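Local coordinates for protein Hth-type dhaklm operon transcriptional activator DHAS (Lactococcus lactis, PDB 2IU5) that activates transcription of the dhaKLM operon together with DhaQ in response to dihydroxyacetone, a homodimer that binds an inverted repeat partly overlapping the -35 promoter sequence, at residues D78-Q83 with F127-K132; N84-L89 with I116-L121; Y135-L140 with A180-F185. The protein carries 1 engineered substitution. One frame throughout, in Å; residues are numbered along the deposited sequence.

Contact 1: residues D78-Q83 with F127-K132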
loop_
_atom_site.group_PDB
_atom_site.type_symbol
_atom_site.label_atom_id
_atom_site.label_comp_id
_atom_site.label_asym_id
_atom_site.label_seq_id
_atom_site.Cartn_x
_atom_site.Cartn_y
_atom_site.Cartn_z
ATOM N N ASP A 78 -5.561 27.904 -2.993
ATOM C CA ASP A 78 -4.129 28.109 -3.055
ATOM C C ASP A 78 -3.542 27.746 -4.397
ATOM O O ASP A 78 -3.880 26.729 -4.994
ATOM C CB ASP A 78 -3.424 27.362 -1.919
ATOM C CG ASP A 78 -3.887 27.824 -0.545
ATOM O OD1 ASP A 78 -3.483 28.929 -0.119
ATOM O OD2 ASP A 78 -4.654 27.088 0.109
ATOM N N TYR A 79 -2.645 28.605 -4.857
ATOM C CA TYR A 79 -1.890 28.317 -6.033
ATOM C C TYR A 79 -0.920 27.185 -5.788
ATOM O O TYR A 79 -0.800 26.322 -6.642
ATOM C CB TYR A 79 -1.123 29.546 -6.505
ATOM C CG TYR A 79 -0.692 29.454 -7.945
ATOM C CD1 TYR A 79 -1.606 29.682 -8.966
ATOM C CD2 TYR A 79 0.617 29.145 -8.286
ATOM C CE1 TYR A 79 -1.229 29.603 -10.291
ATOM C CE2 TYR A 79 1.003 29.063 -9.616
ATOM C CZ TYR A 79 0.070 29.295 -10.606
ATOM O OH TYR A 79 0.430 29.222 -11.935
ATOM N N TYR A 80 -0.226 27.166 -4.656
ATOM C CA TYR A 80 0.732 26.084 -4.424
ATOM C C TYR A 80 0.519 25.515 -3.046
ATOM O O TYR A 80 1.116 25.941 -2.050
ATOM C CB TYR A 80 2.195 26.470 -4.709
ATOM C CG TYR A 80 3.227 25.358 -4.530
ATOM C CD1 TYR A 80 3.551 24.496 -5.575
ATOM C CD2 TYR A 80 3.878 25.169 -3.307
ATOM C CE1 TYR A 80 4.501 23.470 -5.413
ATOM C CE2 TYR A 80 4.817 24.160 -3.137
ATOM C CZ TYR A 80 5.128 23.311 -4.191
ATOM O OH TYR A 80 6.065 22.315 -4.004
ATOM N N GLY A 81 -0.363 24.535 -3.018
ATOM C CA GLY A 81 -0.952 24.181 -1.764
ATOM C C GLY A 81 -0.623 22.805 -1.233
ATOM O O GLY A 81 -0.948 22.531 -0.082
ATOM N N TRP A 82 0.004 21.924 -2.014
ATOM C CA TRP A 82 -0.012 20.529 -1.602
ATOM C C TRP A 82 0.731 20.276 -0.299
ATOM O O TRP A 82 0.324 19.397 0.466
ATOM C CB TRP A 82 0.439 19.577 -2.685
ATOM C CG TRP A 82 1.896 19.505 -2.979
ATOM C CD1 TRP A 82 2.525 20.139 -3.985
ATOM C CD2 TRP A 82 2.903 18.756 -2.270
ATOM N NE1 TRP A 82 3.881 19.843 -3.969
ATOM C CE2 TRP A 82 4.128 18.997 -2.924
ATOM C CE3 TRP A 82 2.885 17.915 -1.153
ATOM C CZ2 TRP A 82 5.329 18.429 -2.506
ATOM C CZ3 TRP A 82 4.096 17.342 -0.737
ATOM C CH2 TRP A 82 5.294 17.606 -1.415
ATOM N N GLN A 83 1.802 21.036 -0.055
ATOM C CA GLN A 83 2.577 20.773 1.155
ATOM C C GLN A 83 1.736 21.168 2.364
ATOM O O GLN A 83 1.743 20.464 3.374
ATOM C CB GLN A 83 3.930 21.494 1.163
ATOM C CG GLN A 83 4.803 21.031 0.001
ATOM C CD GLN A 83 6.218 21.533 0.086
ATOM O OE1 GLN A 83 6.785 21.672 1.177
ATOM N NE2 GLN A 83 6.801 21.810 -1.074
ATOM N N PHE A 127 -0.437 18.349 -10.146
ATOM C CA PHE A 127 -1.169 19.561 -10.587
ATOM C C PHE A 127 -0.393 20.798 -10.137
ATOM O O PHE A 127 -0.108 21.670 -10.939
ATOM C CB PHE A 127 -2.541 19.509 -9.888
ATOM C CG PHE A 127 -3.569 20.555 -10.284
ATOM C CD1 PHE A 127 -4.154 20.567 -11.546
ATOM C CD2 PHE A 127 -3.959 21.525 -9.370
ATOM C CE1 PHE A 127 -5.104 21.539 -11.879
ATOM C CE2 PHE A 127 -4.897 22.487 -9.689
ATOM C CZ PHE A 127 -5.473 22.496 -10.949
ATOM N N ASP A 128 -0.061 20.851 -8.842
ATOM C CA ASP A 128 0.573 22.054 -8.296
ATOM C C ASP A 128 2.008 22.202 -8.794
ATOM O O ASP A 128 2.471 23.297 -9.083
ATOM C CB ASP A 128 0.601 22.023 -6.767
ATOM C CG ASP A 128 -0.747 22.297 -6.129
ATOM O OD1 ASP A 128 -1.716 22.626 -6.846
ATOM O OD2 ASP A 128 -0.887 22.191 -4.878
ATOM N N GLN A 129 2.726 21.088 -8.895
ATOM C CA GLN A 129 4.098 21.158 -9.368
ATOM C C GLN A 129 4.167 21.679 -10.798
ATOM O O GLN A 129 5.037 22.460 -11.134
ATOM C CB GLN A 129 4.764 19.790 -9.235
ATOM C CG GLN A 129 5.123 19.389 -7.818
ATOM C CD GLN A 129 6.040 20.332 -7.060
ATOM O OE1 GLN A 129 5.842 20.525 -5.852
ATOM N NE2 GLN A 129 7.030 20.916 -7.733
ATOM N N GLU A 130 3.240 21.246 -11.640
ATOM C CA GLU A 130 3.259 21.649 -13.039
ATOM C C GLU A 130 2.981 23.133 -13.198
ATOM O O GLU A 130 3.306 23.721 -14.230
ATOM C CB GLU A 130 2.231 20.832 -13.808
ATOM C CG GLU A 130 2.712 19.385 -13.964
ATOM C CD GLU A 130 2.027 18.657 -15.102
ATOM O OE1 GLU A 130 0.843 18.954 -15.381
ATOM O OE2 GLU A 130 2.680 17.786 -15.714
ATOM N N LYS A 131 2.377 23.728 -12.172
ATOM C CA LYS A 131 2.192 25.186 -12.165
ATOM C C LYS A 131 3.508 25.904 -11.859
ATOM O O LYS A 131 3.762 27.005 -12.353
ATOM C CB LYS A 131 1.110 25.614 -11.157
ATOM C CG LYS A 131 -0.329 25.263 -11.524
ATOM C CD LYS A 131 -1.248 25.128 -10.296
ATOM C CE LYS A 131 -2.239 26.276 -10.196
ATOM N NZ LYS A 131 -3.502 25.912 -9.481
ATOM N N LYS A 132 4.344 25.278 -11.041
ATOM C CA LYS A 132 5.568 25.902 -10.553
ATOM C C LYS A 132 6.747 25.758 -11.526
ATOM O O LYS A 132 7.502 26.707 -11.744
ATOM C CB LYS A 132 5.884 25.299 -9.184
ATOM C CG LYS A 132 6.913 26.066 -8.392
ATOM C CD LYS A 132 6.933 25.607 -6.947
ATOM C CE LYS A 132 6.157 26.554 -6.050
ATOM N NZ LYS A 132 6.093 27.952 -6.572
HETATM O O HOH W 1 -3.586 24.568 -6.833
HETATM O O HOH W 2 1.792 25.904 -7.927
#
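Tyr80 and Trp82, at the turn that leads into helix 82-95, reach the last turns of helix 110-132 through Asp128, Gln129 and Lys132, within the all-helical C-terminal region of a TetR-family regulator. Tyr80 holds its CG trans to the backbone N (chi1 -178°), which carries the ring across the end of helix 110-132, its hydroxyl reaching Gln129. Lys132 crosses over the ring at about a right angle, its CE 4.2 Å from CB of Tyr80 and closest to CD1, at 3.4 Å, above the centre of one face. The ammonium lies farther out over the same face, an arrangement that combines CH-pi and cation-pi character. Around the rim, the carbonyl O of Asp128 lies in the ring plane beside CD1. Farther along, CE1 passes Gln129 OE1, and the hydroxyl finally donates to that oxygen at 2.6 Å between OH and OE1. The amide and the phenol ring stand nearly perpendicular, 84° apart. Gln129 OE1 also accepts from the indole NE1 of Trp82 at 2.8 Å, almost straight and in the carbonyl plane on a lone pair. Two donors thus grip one oxygen, while Gln129 NE2 is bonded to Tyr135, which should hold the amide against flipping. Gln83 NE2 in turn donates to Tyr80 OH. Nearby, the backbone N of Gly81 reaches Asp128 OD2 at 3.0 Å, from above the carboxylate plane; this same oxygen forms a salt bridge with Lys124. At the outer margin Lys131 lays CE across the Tyr79 ring, 3.5 Å from CE1 and offset toward the rim. Between the two backbones a water donates to Tyr79 O and to Asp128 O, each 2.9 Å from the water oxygen.

Contact 2: residues N84-L89 with I116-L121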
loop_
_atom_site.group_PDB
_atom_site.type_symbol
_atom_site.label_atom_id
_atom_site.label_comp_id
_atom_site.label_asym_id
_atom_site.label_seq_id
_atom_site.Cartn_x
_atom_site.Cartn_y
_atom_site.Cartn_z
ATOM N N ASN A 84 1.011 22.282 2.267
ATOM C CA ASN A 84 0.115 22.689 3.364
ATOM C C ASN A 84 -1.042 21.697 3.506
ATOM O O ASN A 84 -1.456 21.346 4.608
ATOM C CB ASN A 84 -0.403 24.113 3.102
ATOM C CG ASN A 84 0.705 25.153 3.195
ATOM O OD1 ASN A 84 1.662 24.941 3.932
ATOM N ND2 ASN A 84 0.589 26.270 2.459
ATOM N N GLU A 85 -1.575 21.228 2.388
ATOM C CA GLU A 85 -2.674 20.269 2.460
ATOM C C GLU A 85 -2.281 18.951 3.100
ATOM O O GLU A 85 -3.026 18.378 3.916
ATOM C CB GLU A 85 -3.244 20.043 1.059
ATOM C CG GLU A 85 -3.939 21.309 0.614
ATOM C CD GLU A 85 -3.711 21.653 -0.843
ATOM O OE1 GLU A 85 -3.238 20.772 -1.601
ATOM O OE2 GLU A 85 -4.010 22.809 -1.221
ATOM N N LEU A 86 -1.107 18.450 2.747
ATOM C CA LEU A 86 -0.608 17.245 3.381
ATOM C C LEU A 86 -0.490 17.421 4.890
ATOM O O LEU A 86 -0.919 16.534 5.638
ATOM C CB LEU A 86 0.732 16.839 2.765
ATOM C CG LEU A 86 1.416 15.705 3.518
ATOM C CD1 LEU A 86 0.573 14.415 3.480
ATOM C CD2 LEU A 86 2.799 15.497 2.854
ATOM N N LEU A 87 0.075 18.531 5.348
ATOM C CA LEU A 87 0.177 18.791 6.789
ATOM C C LEU A 87 -1.207 18.773 7.427
ATOM O O LEU A 87 -1.425 18.115 8.447
ATOM C CB LEU A 87 0.881 20.112 7.075
ATOM C CG LEU A 87 0.933 20.487 8.556
ATOM C CD1 LEU A 87 1.694 19.414 9.338
ATOM C CD2 LEU A 87 1.596 21.872 8.672
ATOM N N LEU A 88 -2.153 19.492 6.839
ATOM C CA LEU A 88 -3.496 19.525 7.437
ATOM C C LEU A 88 -4.192 18.171 7.421
ATOM O O LEU A 88 -4.919 17.821 8.360
ATOM C CB LEU A 88 -4.346 20.628 6.813
ATOM C CG LEU A 88 -3.719 22.011 7.084
ATOM C CD1 LEU A 88 -4.635 23.118 6.611
ATOM C CD2 LEU A 88 -3.348 22.220 8.568
ATOM N N LEU A 89 -3.981 17.396 6.373
ATOM C CA LEU A 89 -4.499 16.033 6.356
ATOM C C LEU A 89 -3.903 15.161 7.470
ATOM O O LEU A 89 -4.632 14.443 8.189
ATOM C CB LEU A 89 -4.236 15.451 4.970
ATOM C CG LEU A 89 -4.788 14.068 4.714
ATOM C CD1 LEU A 89 -6.288 14.030 4.948
ATOM C CD2 LEU A 89 -4.444 13.608 3.302
ATOM N N ILE A 116 -7.794 5.829 -2.386
ATOM C CA ILE A 116 -8.228 6.779 -3.410
ATOM C C ILE A 116 -7.992 8.224 -2.948
ATOM O O ILE A 116 -7.600 9.074 -3.756
ATOM C CB ILE A 116 -9.686 6.537 -3.773
ATOM C CG1 ILE A 116 -9.816 5.255 -4.605
ATOM C CG2 ILE A 116 -10.196 7.723 -4.585
ATOM C CD1 ILE A 116 -11.256 4.831 -4.870
ATOM N N GLN A 117 -8.212 8.504 -1.666
ATOM C CA GLN A 117 -7.923 9.842 -1.116
ATOM C C GLN A 117 -6.458 10.242 -1.293
ATOM O O GLN A 117 -6.139 11.377 -1.682
ATOM C CB GLN A 117 -8.347 9.941 0.334
ATOM C CG GLN A 117 -9.811 9.541 0.521
ATOM C CD GLN A 117 -10.676 10.100 -0.575
ATOM O OE1 GLN A 117 -10.778 11.324 -0.767
ATOM N NE2 GLN A 117 -11.320 9.210 -1.324
ATOM N N TRP A 118 -5.580 9.284 -1.014
ATOM C CA TRP A 118 -4.145 9.530 -1.200
ATOM C C TRP A 118 -3.803 9.705 -2.659
ATOM O O TRP A 118 -2.935 10.526 -3.005
ATOM C CB TRP A 118 -3.294 8.439 -0.523
ATOM C CG TRP A 118 -3.399 8.542 0.965
ATOM C CD1 TRP A 118 -3.999 7.651 1.803
ATOM C CD2 TRP A 118 -2.895 9.603 1.805
ATOM N NE1 TRP A 118 -3.903 8.082 3.097
ATOM C CE2 TRP A 118 -3.236 9.275 3.134
ATOM C CE3 TRP A 118 -2.200 10.791 1.564
ATOM C CZ2 TRP A 118 -2.898 10.090 4.211
ATOM C CZ3 TRP A 118 -1.864 11.602 2.645
ATOM C CH2 TRP A 118 -2.217 11.245 3.944
ATOM N N GLU A 119 -4.473 8.944 -3.517
ATOM C CA GLU A 119 -4.295 9.156 -4.944
ATOM C C GLU A 119 -4.729 10.560 -5.357
ATOM O O GLU A 119 -4.094 11.170 -6.223
ATOM C CB GLU A 119 -4.969 8.057 -5.755
ATOM C CG GLU A 119 -4.271 6.709 -5.553
ATOM C CD GLU A 119 -4.892 5.573 -6.315
ATOM O OE1 GLU A 119 -6.047 5.703 -6.796
ATOM O OE2 GLU A 119 -4.196 4.533 -6.423
ATOM N N ASN A 120 -5.796 11.051 -4.729
ATOM C CA ASN A 120 -6.301 12.374 -5.094
ATOM C C ASN A 120 -5.247 13.392 -4.637
ATOM O O ASN A 120 -4.968 14.354 -5.351
ATOM C CB ASN A 120 -7.651 12.615 -4.409
ATOM C CG ASN A 120 -8.793 11.870 -5.100
ATOM O OD1 ASN A 120 -8.634 11.314 -6.176
ATOM N ND2 ASN A 120 -9.954 11.866 -4.454
ATOM N N LEU A 121 -4.668 13.165 -3.459
ATOM C CA LEU A 121 -3.606 14.057 -2.976
ATOM C C LEU A 121 -2.433 14.048 -3.963
ATOM O O LEU A 121 -1.942 15.110 -4.355
ATOM C CB LEU A 121 -3.158 13.668 -1.566
ATOM C CG LEU A 121 -2.011 14.560 -1.071
ATOM C CD1 LEU A 121 -2.309 16.058 -1.069
ATOM C CD2 LEU A 121 -1.438 14.099 0.242
#
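Leu86 and Leu89 of helix 82-95 meet Trp118 and Leu121 of helix 110-132 inside the helical bundle of the TetR-type C-terminal domain. The two helix segments run roughly antiparallel, at 156°, but their axes stay 12.0 Å apart, so long side chains bridge a distance that the backbones do not close. Packing is tightest where Leu89 sends CD2 over one face of the indole, 3.3 Å from CH2 of Trp118 and equally near its CZ3. Leu86 comes from another direction: its CD1 meets the indole edge, 3.8 Å from Trp118 CZ3, with the two side chains nearly at right angles. With CG anti to the carbonyl carbon (chi1 -69°), Trp118 brings its six-membered ring up to both leucines, with a face to Leu89 and an edge to Leu86. The Trp118 side chain also touches Leu90 and Leu93, and helix 139-163 adds Ile153, Cys154 and Thr157. An alanine at Trp118 is likely to leave Leu89 CD2 without the ring face beneath it and Leu86 CD1 without the edge it meets, opening a gap among three helices. Toward solvent, Leu88 and Ile116 are exposed and make no contact across this pair of segments. Even within the core the fit slackens, since Leu89 CD2 stands 4.3 Å from Leu121 CD2, whereas that same Leu121 methyl approaches Leu86 CD1 to 3.8 Å.

Contact 3: residues Y135-L140 with A180-F185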
loop_
_atom_site.group_PDB
_atom_site.type_symbol
_atom_site.label_atom_id
_atom_site.label_comp_id
_atom_site.label_asym_id
_atom_site.label_seq_id
_atom_site.Cartn_x
_atom_site.Cartn_y
_atom_site.Cartn_z
ATOM N N TYR A 135 8.369 19.899 -16.369
ATOM C CA TYR A 135 8.733 18.489 -16.120
ATOM C C TYR A 135 8.674 17.708 -17.425
ATOM O O TYR A 135 7.895 18.069 -18.308
ATOM C CB TYR A 135 7.747 17.889 -15.116
ATOM C CG TYR A 135 7.912 18.565 -13.789
ATOM C CD1 TYR A 135 8.817 18.076 -12.863
ATOM C CD2 TYR A 135 7.175 19.697 -13.461
ATOM C CE1 TYR A 135 8.983 18.688 -11.649
ATOM C CE2 TYR A 135 7.335 20.319 -12.243
ATOM C CZ TYR A 135 8.246 19.803 -11.343
ATOM O OH TYR A 135 8.444 20.386 -10.114
ATOM N N HIS A 136 9.477 16.659 -17.561
ATOM C CA HIS A 136 9.440 15.860 -18.782
ATOM C C HIS A 136 8.758 14.519 -18.560
ATOM O O HIS A 136 8.817 13.641 -19.420
ATOM C CB HIS A 136 10.828 15.647 -19.362
ATOM C CG HIS A 136 11.791 15.023 -18.408
ATOM N ND1 HIS A 136 11.633 13.746 -17.913
ATOM C CD2 HIS A 136 12.929 15.504 -17.856
ATOM C CE1 HIS A 136 12.635 13.468 -17.098
ATOM N NE2 HIS A 136 13.434 14.519 -17.045
ATOM N N TRP A 137 8.115 14.374 -17.408
ATOM C CA TRP A 137 7.386 13.141 -17.109
ATOM C C TRP A 137 6.333 12.825 -18.148
ATOM O O TRP A 137 5.551 13.688 -18.522
ATOM C CB TRP A 137 6.763 13.108 -15.707
ATOM C CG TRP A 137 6.067 14.347 -15.171
ATOM C CD1 TRP A 137 5.321 15.271 -15.863
ATOM C CD2 TRP A 137 6.065 14.774 -13.808
ATOM N NE1 TRP A 137 4.863 16.246 -14.999
ATOM C CE2 TRP A 137 5.306 15.963 -13.733
ATOM C CE3 TRP A 137 6.639 14.266 -12.638
ATOM C CZ2 TRP A 137 5.110 16.646 -12.530
ATOM C CZ3 TRP A 137 6.443 14.942 -11.444
ATOM C CH2 TRP A 137 5.680 16.126 -11.398
ATOM N N SER A 138 6.310 11.585 -18.615
ATOM C CA SER A 138 5.226 11.142 -19.485
ATOM C C SER A 138 3.943 10.903 -18.694
ATOM O O SER A 138 3.929 10.901 -17.459
ATOM C CB SER A 138 5.641 9.847 -20.165
ATOM O OG SER A 138 5.623 8.804 -19.206
ATOM N N ASP A 139 2.837 10.697 -19.404
ATOM C CA ASP A 139 1.607 10.277 -18.743
ATOM C C ASP A 139 1.792 9.003 -17.920
ATOM O O ASP A 139 1.262 8.883 -16.821
ATOM C CB ASP A 139 0.465 10.101 -19.752
ATOM C CG ASP A 139 -0.235 11.413 -20.077
ATOM O OD1 ASP A 139 -0.007 12.411 -19.351
ATOM O OD2 ASP A 139 -1.014 11.441 -21.060
ATOM N N LEU A 140 2.545 8.051 -18.457
ATOM C CA LEU A 140 2.806 6.799 -17.756
ATOM C C LEU A 140 3.574 7.068 -16.465
ATOM O O LEU A 140 3.282 6.496 -15.414
ATOM C CB LEU A 140 3.639 5.885 -18.659
ATOM C CG LEU A 140 3.939 4.503 -18.076
ATOM C CD1 LEU A 140 2.686 3.641 -18.123
ATOM C CD2 LEU A 140 5.090 3.850 -18.830
ATOM N N ALA A 180 12.083 14.823 -3.524
ATOM C CA ALA A 180 13.256 14.225 -4.150
ATOM C C ALA A 180 12.882 13.513 -5.440
ATOM O O ALA A 180 13.617 13.569 -6.433
ATOM C CB ALA A 180 13.888 13.245 -3.196
ATOM N N GLN A 181 11.735 12.848 -5.400
ATOM C CA GLN A 181 11.277 12.063 -6.539
ATOM C C GLN A 181 10.816 12.999 -7.638
ATOM O O GLN A 181 11.115 12.777 -8.817
ATOM C CB GLN A 181 10.101 11.222 -6.083
ATOM C CG GLN A 181 10.525 10.043 -5.253
ATOM C CD GLN A 181 9.307 9.291 -4.817
ATOM O OE1 GLN A 181 8.698 8.602 -5.614
ATOM N NE2 GLN A 181 8.942 9.424 -3.555
ATOM N N ILE A 182 10.082 14.047 -7.253
ATOM C CA ILE A 182 9.565 15.014 -8.236
ATOM C C ILE A 182 10.732 15.652 -8.997
ATOM O O ILE A 182 10.650 15.904 -10.204
ATOM C CB ILE A 182 8.746 16.111 -7.523
ATOM C CG1 ILE A 182 7.417 15.541 -7.049
ATOM C CG2 ILE A 182 8.548 17.369 -8.399
ATOM C CD1 ILE A 182 6.750 16.372 -5.960
ATOM N N LYS A 183 11.819 15.912 -8.279
ATOM C CA LYS A 183 12.933 16.698 -8.814
ATOM C C LYS A 183 13.606 16.027 -10.007
ATOM O O LYS A 183 14.085 16.714 -10.914
ATOM C CB LYS A 183 13.955 17.018 -7.715
ATOM C CG LYS A 183 15.048 18.014 -8.139
ATOM C CD LYS A 183 14.653 19.411 -7.679
ATOM C CE LYS A 183 15.853 20.211 -7.175
ATOM N NZ LYS A 183 15.433 21.293 -6.223
ATOM N N ILE A 184 13.654 14.699 -10.026
ATOM C CA ILE A 184 14.379 14.050 -11.122
ATOM C C ILE A 184 13.659 14.172 -12.456
ATOM O O ILE A 184 14.229 13.870 -13.519
ATOM C CB ILE A 184 14.676 12.588 -10.819
ATOM C CG1 ILE A 184 13.381 11.775 -10.879
ATOM C CG2 ILE A 184 15.375 12.486 -9.487
ATOM C CD1 ILE A 184 13.589 10.271 -10.834
ATOM N N PHE A 185 12.406 14.623 -12.423
ATOM C CA PHE A 185 11.655 14.814 -13.652
ATOM C C PHE A 185 11.660 16.259 -14.143
ATOM O O PHE A 185 11.035 16.561 -15.162
ATOM C CB PHE A 185 10.217 14.341 -13.489
ATOM C CG PHE A 185 10.103 12.874 -13.203
ATOM C CD1 PHE A 185 10.105 11.963 -14.244
ATOM C CD2 PHE A 185 10.002 12.417 -11.897
ATOM C CE1 PHE A 185 10.001 10.604 -13.987
ATOM C CE2 PHE A 185 9.896 11.063 -11.634
ATOM C CZ PHE A 185 9.898 10.164 -12.686
#
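His136 and Trp137 both set CG between the backbone N and the carbonyl carbon (chi1 56° and 43°), and these turns bring the imidazole over the Phe185 carbonyl and the indole against its CB, near the C-terminus of the modelled chain. The Phe185 O sits above one face of the imidazole, toward the rim, and is nearest to CD2 of His136 at 3.5 Å. The same oxygen accepts from the backbone N of His136 at 2.9 Å, the donor nitrogen lying nearly in line with the C=O bond. Tyr135 adds a CA-H...O contact, its CA 3.2 Å from Phe185 O, so that one carbonyl draws in two successive residues of the loop. On the indole side, CE3 of Trp137 packs against CB of Phe185 at 3.7 Å; the two rings are obliquely inclined, their planes at 39°. Tyr135 runs past Ile182, whose CG2 lies 3.5 Å from its CE1. Tyr135 and Trp137 also pack on each other, CZ2 of the indole sitting over the phenol face. Their polar ends turn to helix 110-132, Tyr135 OH to Gln129 and Trp137 NE1 to Glu130. Phe185 additionally packs on Leu177 of the second subunit, and Ala180 meets its own counterpart there. The loop before helix 139-163 is thereby fastened to the end of helix 171-183, at the dimer interface that the C-terminal helices build in TetR-family regulators.

How the contacts relate
All three contacts belong to the C-terminal region rather than to the predicted helix-turn-helix of residues 35-54. Contacts 1 and 2, with centres 13 Å apart, successively join helices 82-95 and 110-132, contact 2 being nested in the chain loop that contact 1 closes. Where they meet, Asp128 OD2 and Glu85 OE1 approach to 4.3 Å; Lys124 forms salt bridges with both and probably offsets their like charges. Contact 3 lies about 15 Å from contact 1, centre to centre, and is joined to it by two probable hydrogen bonds of 2.8 Å, Gln129 NE2 to Tyr135 OH and Glu130 OE2 to Trp137 NE1. Contacts 2 and 3 do not touch, their nearest atoms being about 9 Å apart.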